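PDB 3QUF: extracellular solute-binding protein, family 1 from Bifidobacterium longum subsp. infantis ATCC 15697, which probably captures an extracellular solute, most likely a sugar, and delivers it to an ABC transporter for import, as its family 1 relatives do. Local coordinates for residues D113-T118 against M132-W137; F120-Q125 against S204-A209; G298-F303 against S335-L340; L340-K345 against N360-N365. All blocks are in the same frame, centred on the assembly; numbering follows the deposited sequence.

Contact 1. Residues D113-T118 against M132-W137. With SO4 (sulfate ion), chain D.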
loop_
_atom_site.group_PDB
_atom_site.type_symbol
_atom_site.label_atom_id
_atom_site.label_comp_id
_atom_site.label_asym_id
_atom_site.label_seq_id
_atom_site.Cartn_x
_atom_site.Cartn_y
_atom_site.Cartn_z
ATOM N N ASP A 113 -11.033 10.977 14.625
ATOM C CA ASP A 113 -12.034 9.984 14.918
ATOM C C ASP A 113 -12.603 9.404 13.616
ATOM O O ASP A 113 -12.732 10.097 12.587
ATOM C CB ASP A 113 -13.118 10.561 15.833
ATOM C CG ASP A 113 -12.619 10.841 17.249
ATOM O OD1 ASP A 113 -11.559 10.338 17.684
ATOM O OD2 ASP A 113 -13.339 11.552 17.961
ATOM N N GLY A 114 -12.862 8.092 13.630
ATOM C CA GLY A 114 -13.455 7.403 12.484
ATOM C C GLY A 114 -12.454 6.597 11.678
ATOM O O GLY A 114 -12.828 5.803 10.812
ATOM N N ILE A 115 -11.160 6.818 11.944
ATOM C CA ILE A 115 -10.100 6.115 11.253
ATOM C C ILE A 115 -9.491 5.112 12.206
ATOM O O ILE A 115 -9.054 5.466 13.312
ATOM C CB ILE A 115 -9.004 7.119 10.805
ATOM C CG1 ILE A 115 -9.603 8.205 9.910
ATOM C CG2 ILE A 115 -7.804 6.391 10.130
ATOM C CD1 ILE A 115 -8.737 9.417 9.682
ATOM N N ASP A 116 -9.469 3.847 11.814
ATOM C CA ASP A 116 -9.030 2.803 12.749
ATOM C C ASP A 116 -7.574 3.033 13.190
ATOM O O ASP A 116 -6.723 3.465 12.433
ATOM C CB ASP A 116 -9.203 1.405 12.117
ATOM C CG ASP A 116 -10.676 0.968 11.982
ATOM O OD1 ASP A 116 -11.588 1.621 12.563
ATOM O OD2 ASP A 116 -10.937 -0.065 11.302
ATOM N N ASP A 117 -7.310 2.728 14.470
ATOM C CA ASP A 117 -5.999 3.046 15.066
ATOM C C ASP A 117 -4.793 2.406 14.346
ATOM O O ASP A 117 -3.697 2.971 14.324
ATOM C CB ASP A 117 -6.038 2.675 16.522
ATOM C CG ASP A 117 -6.829 3.679 17.364
ATOM O OD1 ASP A 117 -7.206 4.763 16.864
ATOM O OD2 ASP A 117 -7.034 3.389 18.569
ATOM N N THR A 118 -4.964 1.234 13.738
ATOM C CA THR A 118 -3.883 0.585 13.008
ATOM C C THR A 118 -3.376 1.412 11.848
ATOM O O THR A 118 -2.219 1.250 11.414
ATOM C CB THR A 118 -4.323 -0.776 12.454
ATOM O OG1 THR A 118 -5.610 -0.668 11.842
ATOM C CG2 THR A 118 -4.419 -1.804 13.596
HETATM N N MSE A 132 -2.000 11.993 9.593
HETATM C CA MSE A 132 -3.275 11.351 9.450
HETATM C C MSE A 132 -3.481 10.945 8.003
HETATM O O MSE A 132 -3.535 11.818 7.124
HETATM C CB MSE A 132 -4.417 12.321 9.859
HETATM C CG MSE A 132 -5.790 11.797 9.487
HETATM SE SE MSE A 132 -7.205 13.125 9.723
HETATM C CE MSE A 132 -6.767 14.180 8.244
ATOM N N PRO A 133 -3.624 9.635 7.736
ATOM C CA PRO A 133 -4.075 9.179 6.434
ATOM C C PRO A 133 -5.593 9.148 6.396
ATOM O O PRO A 133 -6.238 8.873 7.412
ATOM C CB PRO A 133 -3.549 7.750 6.375
ATOM C CG PRO A 133 -3.583 7.280 7.790
ATOM C CD PRO A 133 -3.530 8.511 8.692
ATOM N N VAL A 134 -6.161 9.449 5.239
ATOM C CA VAL A 134 -7.578 9.318 5.070
ATOM C C VAL A 134 -7.987 8.386 3.933
ATOM O O VAL A 134 -9.191 8.137 3.761
ATOM C CB VAL A 134 -8.266 10.671 4.879
ATOM C CG1 VAL A 134 -8.046 11.535 6.148
ATOM C CG2 VAL A 134 -7.754 11.374 3.588
ATOM N N SER A 135 -7.020 7.859 3.197
ATOM C CA SER A 135 -7.332 7.078 2.013
ATOM C C SER A 135 -6.261 6.043 1.790
ATOM O O SER A 135 -5.162 6.137 2.350
ATOM C CB SER A 135 -7.472 7.974 0.798
ATOM O OG SER A 135 -6.273 8.631 0.571
ATOM N N ALA A 136 -6.586 5.046 0.967
ATOM C CA ALA A 136 -5.732 3.882 0.795
ATOM C C ALA A 136 -5.925 3.323 -0.593
ATOM O O ALA A 136 -6.939 3.531 -1.251
ATOM C CB ALA A 136 -6.066 2.804 1.831
ATOM N N TRP A 137 -4.926 2.585 -1.017
ATOM C CA TRP A 137 -5.010 1.757 -2.197
ATOM C C TRP A 137 -5.011 0.292 -1.785
ATOM O O TRP A 137 -4.551 -0.048 -0.683
ATOM C CB TRP A 137 -3.798 2.031 -3.078
ATOM C CG TRP A 137 -2.482 1.632 -2.457
ATOM C CD1 TRP A 137 -1.663 2.389 -1.652
ATOM C CD2 TRP A 137 -1.830 0.357 -2.575
ATOM N NE1 TRP A 137 -0.584 1.662 -1.230
ATOM C CE2 TRP A 137 -0.635 0.423 -1.816
ATOM C CE3 TRP A 137 -2.128 -0.816 -3.262
ATOM C CZ2 TRP A 137 0.220 -0.657 -1.694
ATOM C CZ3 TRP A 137 -1.256 -1.903 -3.146
ATOM C CH2 TRP A 137 -0.105 -1.811 -2.365
HETATM S S SO4 D . -13.129 6.191 16.381
HETATM O O1 SO4 D . -11.917 6.640 15.710
HETATM O O2 SO4 D . -12.767 5.222 17.415
HETATM O O3 SO4 D . -13.812 7.330 16.997
HETATM O O4 SO4 D . -14.019 5.548 15.413
#
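Apolar packing carries this contact, and nearly all of it runs through the end of one side chain, Ile115. Its CD1 lies 3.8 Å from CG of Met132, a selenomethionine, and the two side chains cross at about a right angle, so the methyl meets the flank of the selenoether chain. The same CD1 stands 4.0 Å from SE of Met132 and 4.2 Å from CG1 of Val134. The torsions explain why this methyl leads: CG1 of Ile115 is anti to the carbonyl carbon (chi1 -58°) and chi2 is extended at 166°, which carries CD1 out to the loop ahead of strand 135-144.

A carbon-to-oxygen approach comes next. CD1 of Ile115 reaches O of Pro133 at 3.4 Å, while the other branch, CG2, keeps 4.0 Å from that oxygen. This carbonyl has no polar partner anywhere in the model, so hydrocarbon is what it meets here.

Polar bonding belongs to other atoms of the 113-118 loop. Gly114 N donates to O1 of a sulfate ion, probably from the crystallisation liquor, over 2.7 Å and nearly straight at 167°. Just before it in sequence, O of Asp113 accepts from Asn325 ND2, which ties the loop to a later part of the chain.

All four touching residues are buried. The chemistry implies that Ile115 seats the loop after helix 94-100 by apolar packing against the run leading into strand 135-144 of the mixed sheet, while the loop's hydrogen bonds go to other parts of the chain and to the sulfate.

Contact 2. Residues F120-Q125 against S204-A209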
loop_
_atom_site.group_PDB
_atom_site.type_symbol
_atom_site.label_atom_id
_atom_site.label_comp_id
_atom_site.label_asym_id
_atom_site.label_seq_id
_atom_site.Cartn_x
_atom_site.Cartn_y
_atom_site.Cartn_z
ATOM N N PHE A 120 -2.582 4.465 11.918
ATOM C CA PHE A 120 -1.655 5.517 12.363
ATOM C C PHE A 120 -0.252 5.005 12.622
ATOM O O PHE A 120 0.642 5.798 12.850
ATOM C CB PHE A 120 -2.209 6.249 13.570
ATOM C CG PHE A 120 -3.474 6.997 13.260
ATOM C CD1 PHE A 120 -3.420 8.214 12.609
ATOM C CD2 PHE A 120 -4.700 6.484 13.567
ATOM C CE1 PHE A 120 -4.602 8.893 12.331
ATOM C CE2 PHE A 120 -5.876 7.178 13.245
ATOM C CZ PHE A 120 -5.799 8.361 12.637
ATOM N N ALA A 121 -0.038 3.684 12.578
ATOM C CA ALA A 121 1.274 3.168 12.943
ATOM C C ALA A 121 2.393 3.753 12.081
ATOM O O ALA A 121 3.471 4.039 12.603
ATOM C CB ALA A 121 1.276 1.638 12.793
ATOM N N LEU A 122 2.144 3.904 10.782
ATOM C CA LEU A 122 3.163 4.447 9.887
ATOM C C LEU A 122 3.403 5.961 10.127
ATOM O O LEU A 122 4.358 6.539 9.574
ATOM C CB LEU A 122 2.792 4.225 8.430
ATOM C CG LEU A 122 2.703 2.771 7.946
ATOM C CD1 LEU A 122 2.274 2.717 6.480
ATOM C CD2 LEU A 122 4.076 2.044 8.154
ATOM N N PHE A 123 2.546 6.593 10.914
ATOM C CA PHE A 123 2.647 8.036 11.144
ATOM C C PHE A 123 2.819 8.324 12.647
ATOM O O PHE A 123 2.391 9.390 13.146
ATOM C CB PHE A 123 1.411 8.716 10.576
ATOM C CG PHE A 123 1.168 8.363 9.142
ATOM C CD1 PHE A 123 1.929 8.952 8.161
ATOM C CD2 PHE A 123 0.228 7.413 8.780
ATOM C CE1 PHE A 123 1.741 8.630 6.804
ATOM C CE2 PHE A 123 0.064 7.046 7.443
ATOM C CZ PHE A 123 0.789 7.666 6.454
ATOM N N GLN A 124 3.436 7.380 13.324
ATOM C CA GLN A 124 3.730 7.493 14.739
ATOM C C GLN A 124 5.212 7.370 15.052
ATOM O O GLN A 124 5.981 6.653 14.380
ATOM C CB GLN A 124 2.934 6.453 15.554
ATOM C CG GLN A 124 1.479 6.843 15.737
ATOM C CD GLN A 124 0.611 5.722 16.245
ATOM O OE1 GLN A 124 1.002 4.563 16.253
ATOM N NE2 GLN A 124 -0.571 6.075 16.678
ATOM N N GLN A 125 5.628 8.058 16.112
ATOM C CA GLN A 125 7.007 8.025 16.606
ATOM C C GLN A 125 6.933 8.239 18.090
ATOM O O GLN A 125 6.232 9.143 18.550
ATOM C CB GLN A 125 7.846 9.117 15.971
ATOM C CG GLN A 125 9.303 9.233 16.386
ATOM C CD GLN A 125 9.941 10.367 15.613
ATOM O OE1 GLN A 125 10.332 10.154 14.486
ATOM N NE2 GLN A 125 9.887 11.585 16.156
ATOM N N SER A 204 -1.350 -7.013 13.468
ATOM C CA SER A 204 -2.130 -6.047 12.693
ATOM C C SER A 204 -1.298 -4.787 12.474
ATOM O O SER A 204 -0.220 -4.644 13.085
ATOM C CB SER A 204 -3.451 -5.690 13.395
ATOM O OG SER A 204 -3.228 -5.118 14.695
ATOM N N GLY A 205 -1.748 -3.910 11.576
ATOM C CA GLY A 205 -1.057 -2.633 11.359
ATOM C C GLY A 205 0.278 -2.822 10.657
ATOM O O GLY A 205 0.319 -3.429 9.581
ATOM N N ASP A 206 1.339 -2.320 11.272
ATOM C CA ASP A 206 2.675 -2.412 10.725
ATOM C C ASP A 206 3.256 -3.796 11.055
ATOM O O ASP A 206 3.898 -3.998 12.106
ATOM C CB ASP A 206 3.521 -1.275 11.287
ATOM C CG ASP A 206 4.877 -1.131 10.581
ATOM O OD1 ASP A 206 5.143 -1.858 9.595
ATOM O OD2 ASP A 206 5.674 -0.289 11.046
ATOM N N LEU A 207 2.978 -4.767 10.182
ATOM C CA LEU A 207 3.192 -6.169 10.468
ATOM C C LEU A 207 4.647 -6.539 10.699
ATOM O O LEU A 207 4.926 -7.414 11.496
ATOM C CB LEU A 207 2.559 -7.071 9.395
ATOM C CG LEU A 207 1.057 -6.938 9.182
ATOM C CD1 LEU A 207 0.643 -7.931 8.007
ATOM C CD2 LEU A 207 0.253 -7.246 10.490
ATOM N N ASP A 208 5.561 -5.831 10.037
ATOM C CA ASP A 208 6.985 -6.071 10.151
ATOM C C ASP A 208 7.646 -5.346 11.351
ATOM O O ASP A 208 8.871 -5.321 11.472
ATOM C CB ASP A 208 7.705 -5.677 8.843
ATOM C CG ASP A 208 7.627 -6.735 7.791
ATOM O OD1 ASP A 208 8.293 -7.776 7.938
ATOM O OD2 ASP A 208 6.932 -6.514 6.778
ATOM N N ALA A 209 6.849 -4.813 12.274
ATOM C CA ALA A 209 7.428 -4.006 13.362
ATOM C C ALA A 209 8.475 -4.683 14.242
ATOM O O ALA A 209 9.332 -3.954 14.790
ATOM C CB ALA A 209 6.312 -3.335 14.221
#
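Ala121 meets Asp206 through side-chain carbon alone: CB of Ala121 lies 4.0 Å from CB of Asp206, and both CB atoms point across the gap. This is also where the backbones come nearest, with CA of Ala121 6.2 Å from CA of Asp206. Ala121 sits in a short turn of helical backbone angles, held by the bond from Phe123 N to Phe120 O at 2.8 Å.

Leu122 follows and supplies the second touch. Its CD2 stands 4.0 Å from OD2 and 4.1 Å from CG of Asp206, the side chains crossing at about a right angle. CG of Leu122 is anti to the carbonyl carbon (chi1 -64°), and with chi2 at 178° one methyl of the fork reaches the carboxylate. Behind the contact, CB of Leu122 lies 4.0 Å above a face of the Phe123 ring, offset toward its rim, while the Leu122 side chain also packs on Pro299 and Asn371.

Asp206 lies at the centre of an inverse gamma turn and opens a type I turn closed by Ala209 N to Asp206 O, 3.1 Å. Its OD1 accepts from Trp212 NE1, an outside bond that helps fix the carboxylate's rotation.

The partly exposed surface contact thus joins the turn before strand 124-125 to the loop leading into helix 209-212. Its chemistry implies light van der Waals packing: the acid's polar demand is met at least partly by Trp212, and it presents CB to Ala121 and the OD2 end of its carboxylate to the Leu122 methyl.

Contact 3. Residues G298-F303 against S335-L340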
loop_
_atom_site.group_PDB
_atom_site.type_symbol
_atom_site.label_atom_id
_atom_site.label_comp_id
_atom_site.label_asym_id
_atom_site.label_seq_id
_atom_site.Cartn_x
_atom_site.Cartn_y
_atom_site.Cartn_z
ATOM N N GLY A 298 -2.172 -0.036 1.396
ATOM C CA GLY A 298 -1.506 0.879 2.311
ATOM C C GLY A 298 -2.121 2.252 2.206
ATOM O O GLY A 298 -2.955 2.500 1.320
ATOM N N PRO A 299 -1.741 3.160 3.127
ATOM C CA PRO A 299 -2.252 4.497 3.113
ATOM C C PRO A 299 -1.716 5.283 1.902
ATOM O O PRO A 299 -0.543 5.168 1.557
ATOM C CB PRO A 299 -1.723 5.071 4.447
ATOM C CG PRO A 299 -0.374 4.429 4.579
ATOM C CD PRO A 299 -0.691 2.993 4.157
ATOM N N ASP A 300 -2.567 6.086 1.294
ATOM C CA ASP A 300 -2.153 6.991 0.208
ATOM C C ASP A 300 -1.621 8.277 0.863
ATOM O O ASP A 300 -2.269 9.337 0.846
ATOM C CB ASP A 300 -3.280 7.270 -0.766
ATOM C CG ASP A 300 -2.804 8.053 -1.984
ATOM O OD1 ASP A 300 -1.552 8.052 -2.222
ATOM O OD2 ASP A 300 -3.662 8.517 -2.777
ATOM N N GLN A 301 -0.446 8.138 1.479
ATOM C CA GLN A 301 0.231 9.163 2.277
ATOM C C GLN A 301 -0.580 9.668 3.481
ATOM O O GLN A 301 -1.707 9.255 3.717
ATOM C CB GLN A 301 0.659 10.358 1.407
ATOM C CG GLN A 301 0.953 10.063 -0.016
ATOM C CD GLN A 301 1.795 8.866 -0.249
ATOM O OE1 GLN A 301 2.748 8.560 0.484
ATOM N NE2 GLN A 301 1.408 8.108 -1.294
ATOM N N GLY A 302 0.062 10.498 4.267
ATOM C CA GLY A 302 -0.532 11.094 5.459
ATOM C C GLY A 302 -0.450 12.600 5.377
ATOM O O GLY A 302 0.371 13.157 4.647
ATOM N N PHE A 303 -1.319 13.265 6.128
ATOM C CA PHE A 303 -1.317 14.715 6.255
ATOM C C PHE A 303 -0.813 15.125 7.612
ATOM O O PHE A 303 -1.193 14.531 8.609
ATOM C CB PHE A 303 -2.732 15.251 6.052
ATOM C CG PHE A 303 -3.247 15.046 4.661
ATOM C CD1 PHE A 303 -3.673 13.795 4.241
ATOM C CD2 PHE A 303 -3.230 16.084 3.739
ATOM C CE1 PHE A 303 -4.087 13.597 2.911
ATOM C CE2 PHE A 303 -3.650 15.871 2.436
ATOM C CZ PHE A 303 -4.066 14.631 2.033
ATOM N N SER A 335 -12.763 10.126 -4.711
ATOM C CA SER A 335 -13.292 10.054 -6.083
ATOM C C SER A 335 -12.252 10.601 -7.076
ATOM O O SER A 335 -12.053 10.003 -8.130
ATOM C CB SER A 335 -14.660 10.740 -6.220
ATOM O OG SER A 335 -14.533 12.140 -6.044
ATOM N N ALA A 336 -11.563 11.699 -6.736
ATOM C CA ALA A 336 -10.559 12.290 -7.639
ATOM C C ALA A 336 -9.294 11.459 -7.744
ATOM O O ALA A 336 -8.694 11.359 -8.829
ATOM C CB ALA A 336 -10.202 13.728 -7.197
ATOM N N ALA A 337 -8.867 10.885 -6.621
ATOM C CA ALA A 337 -7.639 10.145 -6.543
ATOM C C ALA A 337 -7.802 8.679 -6.903
ATOM O O ALA A 337 -6.807 7.994 -7.053
ATOM C CB ALA A 337 -7.025 10.269 -5.133
ATOM N N GLY A 338 -9.034 8.185 -7.003
ATOM C CA GLY A 338 -9.284 6.769 -7.255
ATOM C C GLY A 338 -8.914 5.815 -6.114
ATOM O O GLY A 338 -8.527 4.658 -6.340
ATOM N N THR A 339 -9.035 6.291 -4.889
ATOM C CA THR A 339 -8.650 5.541 -3.710
ATOM C C THR A 339 -9.849 5.208 -2.847
ATOM O O THR A 339 -10.995 5.583 -3.170
ATOM C CB THR A 339 -7.623 6.340 -2.925
ATOM O OG1 THR A 339 -8.124 7.656 -2.733
ATOM C CG2 THR A 339 -6.256 6.373 -3.681
ATOM N N LEU A 340 -9.592 4.462 -1.778
ATOM C CA LEU A 340 -10.614 4.068 -0.832
ATOM C C LEU A 340 -10.478 4.865 0.455
ATOM O O LEU A 340 -9.393 5.185 0.902
ATOM C CB LEU A 340 -10.494 2.581 -0.493
ATOM C CG LEU A 340 -10.633 1.623 -1.668
ATOM C CD1 LEU A 340 -10.434 0.159 -1.178
ATOM C CD2 LEU A 340 -11.958 1.746 -2.372
HETATM O O HOH W 1 -6.084 9.426 -1.962
#
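A water-bridged surface contact joins the break in strand 295-305 to the loop that leaves helix 327-337 and enters strand 340-341. Its direct part is slight: OD2 of Asp300 lies 3.5 Å from CG2 of Thr339, the side chains crossing at about a right angle, with Ala337 CB marginal behind. The polar link is water 1, which donates to OD2 of Asp300 at 2.7 Å and sits 2.8 Å from OG1 of Thr339.

Asp300 extends its carboxylate with CG anti to the backbone N (chi1 -172°), which carries the group toward Thr339. The other oxygen, OD1, accepts from Gln301 NE2 at 3.1 Å, met nearly end-on but bent at the hydrogen (143°) and tilted from the Gln301 amide plane. Each carboxylate oxygen thus has its own partner, a division that limits the group's rotation. With an alanine at this position, Gln301 NE2 and the bridging water are likely to lose the carboxylate as acceptor, and a gap would open beside the Thr339 methyl.

Ser135 of the intervening strand 135-144 touches Asp300 and Thr339 and pairs by backbone with Asp300. The chemistry implies a hydrated junction in which one carboxylate accepts from a water and a neighbouring amide while packing against a methyl.

Contact 4. Residues L340-K345 against N360-N365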
loop_
_atom_site.group_PDB
_atom_site.type_symbol
_atom_site.label_atom_id
_atom_site.label_comp_id
_atom_site.label_asym_id
_atom_site.label_seq_id
_atom_site.Cartn_x
_atom_site.Cartn_y
_atom_site.Cartn_z
ATOM N N LEU A 340 -9.592 4.462 -1.778
ATOM C CA LEU A 340 -10.614 4.068 -0.832
ATOM C C LEU A 340 -10.478 4.865 0.455
ATOM O O LEU A 340 -9.393 5.185 0.902
ATOM C CB LEU A 340 -10.494 2.581 -0.493
ATOM C CG LEU A 340 -10.633 1.623 -1.668
ATOM C CD1 LEU A 340 -10.434 0.159 -1.178
ATOM C CD2 LEU A 340 -11.958 1.746 -2.372
ATOM N N SER A 341 -11.610 5.164 1.081
ATOM C CA SER A 341 -11.587 5.900 2.330
ATOM C C SER A 341 -11.133 5.019 3.497
ATOM O O SER A 341 -11.636 3.882 3.652
ATOM C CB SER A 341 -13.001 6.432 2.627
ATOM O OG SER A 341 -13.096 6.907 3.950
ATOM N N LEU A 342 -10.268 5.560 4.362
ATOM C CA LEU A 342 -9.954 4.929 5.640
ATOM C C LEU A 342 -10.829 5.378 6.816
ATOM O O LEU A 342 -10.583 4.988 7.967
ATOM C CB LEU A 342 -8.477 5.161 5.963
ATOM C CG LEU A 342 -7.472 4.419 5.112
ATOM C CD1 LEU A 342 -6.049 4.921 5.486
ATOM C CD2 LEU A 342 -7.542 2.870 5.371
ATOM N N SER A 343 -11.841 6.189 6.565
ATOM C CA SER A 343 -12.676 6.759 7.609
ATOM C C SER A 343 -14.106 6.282 7.486
ATOM O O SER A 343 -14.677 6.227 6.396
ATOM C CB SER A 343 -12.656 8.276 7.534
ATOM O OG SER A 343 -13.579 8.844 8.461
ATOM N N SER A 344 -14.703 5.963 8.618
ATOM C CA SER A 344 -16.114 5.550 8.644
ATOM C C SER A 344 -17.085 6.682 8.323
ATOM O O SER A 344 -18.275 6.443 8.158
ATOM C CB SER A 344 -16.455 4.949 10.006
ATOM O OG SER A 344 -16.315 5.919 11.016
ATOM N N LYS A 345 -16.579 7.905 8.160
ATOM C CA LYS A 345 -17.447 9.011 7.782
ATOM C C LYS A 345 -17.845 8.970 6.322
ATOM O O LYS A 345 -18.818 9.620 5.939
ATOM C CB LYS A 345 -16.779 10.330 8.086
ATOM C CG LYS A 345 -16.432 10.507 9.558
ATOM C CD LYS A 345 -15.876 11.860 9.774
ATOM C CE LYS A 345 -15.331 12.023 11.165
ATOM N NZ LYS A 345 -14.942 13.445 11.386
ATOM N N ASN A 360 -14.550 -7.659 3.065
ATOM C CA ASN A 360 -14.082 -8.705 3.952
ATOM C C ASN A 360 -12.591 -8.643 4.277
ATOM O O ASN A 360 -12.122 -9.365 5.152
ATOM C CB ASN A 360 -14.491 -10.058 3.401
ATOM C CG ASN A 360 -15.995 -10.191 3.318
ATOM O OD1 ASN A 360 -16.715 -9.748 4.228
ATOM N ND2 ASN A 360 -16.485 -10.714 2.194
ATOM N N TYR A 361 -11.851 -7.779 3.566
ATOM C CA TYR A 361 -10.422 -7.628 3.788
ATOM C C TYR A 361 -10.068 -6.187 4.057
ATOM O O TYR A 361 -9.540 -5.888 5.119
ATOM C CB TYR A 361 -9.579 -8.292 2.641
ATOM C CG TYR A 361 -9.915 -9.744 2.585
ATOM C CD1 TYR A 361 -9.257 -10.671 3.402
ATOM C CD2 TYR A 361 -10.990 -10.186 1.813
ATOM C CE1 TYR A 361 -9.634 -11.996 3.396
ATOM C CE2 TYR A 361 -11.369 -11.530 1.806
ATOM C CZ TYR A 361 -10.709 -12.409 2.632
ATOM O OH TYR A 361 -11.094 -13.735 2.646
ATOM N N PHE A 362 -10.317 -5.276 3.126
ATOM C CA PHE A 362 -9.968 -3.870 3.349
ATOM C C PHE A 362 -10.675 -3.302 4.592
ATOM O O PHE A 362 -10.037 -2.754 5.489
ATOM C CB PHE A 362 -10.263 -3.020 2.113
ATOM C CG PHE A 362 -10.007 -1.564 2.334
ATOM C CD1 PHE A 362 -8.735 -1.087 2.482
ATOM C CD2 PHE A 362 -11.075 -0.676 2.404
ATOM C CE1 PHE A 362 -8.523 0.268 2.731
ATOM C CE2 PHE A 362 -10.852 0.677 2.658
ATOM C CZ PHE A 362 -9.565 1.125 2.802
ATOM N N LYS A 363 -11.977 -3.470 4.656
ATOM C CA LYS A 363 -12.734 -2.949 5.800
ATOM C C LYS A 363 -12.454 -3.692 7.110
ATOM O O LYS A 363 -12.782 -3.194 8.173
ATOM C CB LYS A 363 -14.213 -2.920 5.480
ATOM C CG LYS A 363 -14.531 -1.827 4.420
ATOM C CD LYS A 363 -16.055 -1.660 4.208
ATOM C CE LYS A 363 -16.579 -0.346 4.811
ATOM N NZ LYS A 363 -16.555 -0.373 6.315
ATOM N N GLN A 364 -11.851 -4.860 7.023
ATOM C CA GLN A 364 -11.436 -5.637 8.196
ATOM C C GLN A 364 -9.954 -5.456 8.552
ATOM O O GLN A 364 -9.438 -6.202 9.395
ATOM C CB GLN A 364 -11.722 -7.107 7.941
ATOM C CG GLN A 364 -13.169 -7.387 7.584
ATOM C CD GLN A 364 -14.133 -6.877 8.615
ATOM O OE1 GLN A 364 -13.871 -6.960 9.808
ATOM N NE2 GLN A 364 -15.260 -6.332 8.158
ATOM N N ASN A 365 -9.282 -4.473 7.936
ATOM C CA ASN A 365 -7.874 -4.184 8.217
ATOM C C ASN A 365 -6.947 -5.350 7.911
ATOM O O ASN A 365 -5.974 -5.617 8.648
ATOM C CB ASN A 365 -7.705 -3.650 9.671
ATOM C CG ASN A 365 -8.447 -2.343 9.870
ATOM O OD1 ASN A 365 -8.280 -1.410 9.111
ATOM N ND2 ASN A 365 -9.346 -2.316 10.829
#
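Leu340 lays its CD1 methyl over one face of the Phe362 ring, a CH-pi contact with 3.8 Å to the ring centroid and only 14° off the normal. The two side chains slide past each other in opposite directions, and CB of Leu340 packs on the rim, 3.7 Å from CE2 of Phe362. At the edge of the ring, near its plane, stands the backbone carbonyl of Ser341, its O 3.4 Å from CE2 of Phe362. Leu342 completes this shell: its CD2 comes obliquely to 3.7 Å from CZ of Phe362, crossing the aromatic side chain at about a right angle.

Phe362 gets there because its CG is anti to the backbone N (chi1 176°), which sends the ring from the last part of helix 355-362 toward 340-342. Trimming Phe362 to an alanine would probably open a gap against Leu340 and Leu342 and deprive the Leu340 methyl of its aromatic face.

Farther out, both backbones are set by turns. Ser343 N donates to OG of Ser341 over 3.0 Å, an ST turn, and OG of Ser341 also bonds Tyr346 O; a second ST turn runs from Lys345 N to OG of Ser343 at 3.2 Å. On the other side a Schellman motif with Asn365 as C-prime residue ends the helix, Lys366 N bonding Tyr361 O and Asn365 N bonding Phe362 O at 3.1 Å. Ala136 and Val138 of strand 135-144, together with Ile295, also pack on Phe362.

The chemistry implies hydrophobic anchoring of Phe362 on 340-342, where the ring's edge hydrogens, probably slightly positive, would suit a peptide oxygen.

From the N terminus, the chain first reaches 113-118, and contact 1 closes a short loop when 132-137 returns. Contact 2 starts inside that loop at 120-125 and closes at 204-209, so contacts 1 and 2 cross; Phe120 and Phe123 pack on Pro133 between them. Contact 3 then spans helices 311-324 and 327-337 and closes at 335-340. Contact 4, in series and sharing Leu340, closes the next short loop, from 340-345 through helix 355-362 to 360-365. Strand 135-144 is the common element: it lies beside strands 295-305 and 340-341 in one sheet, linking contacts 1, 3 and 4. Asp116 to Asn365 joins contact 1 to contact 4, whereas contacts 2 and 4 do not touch.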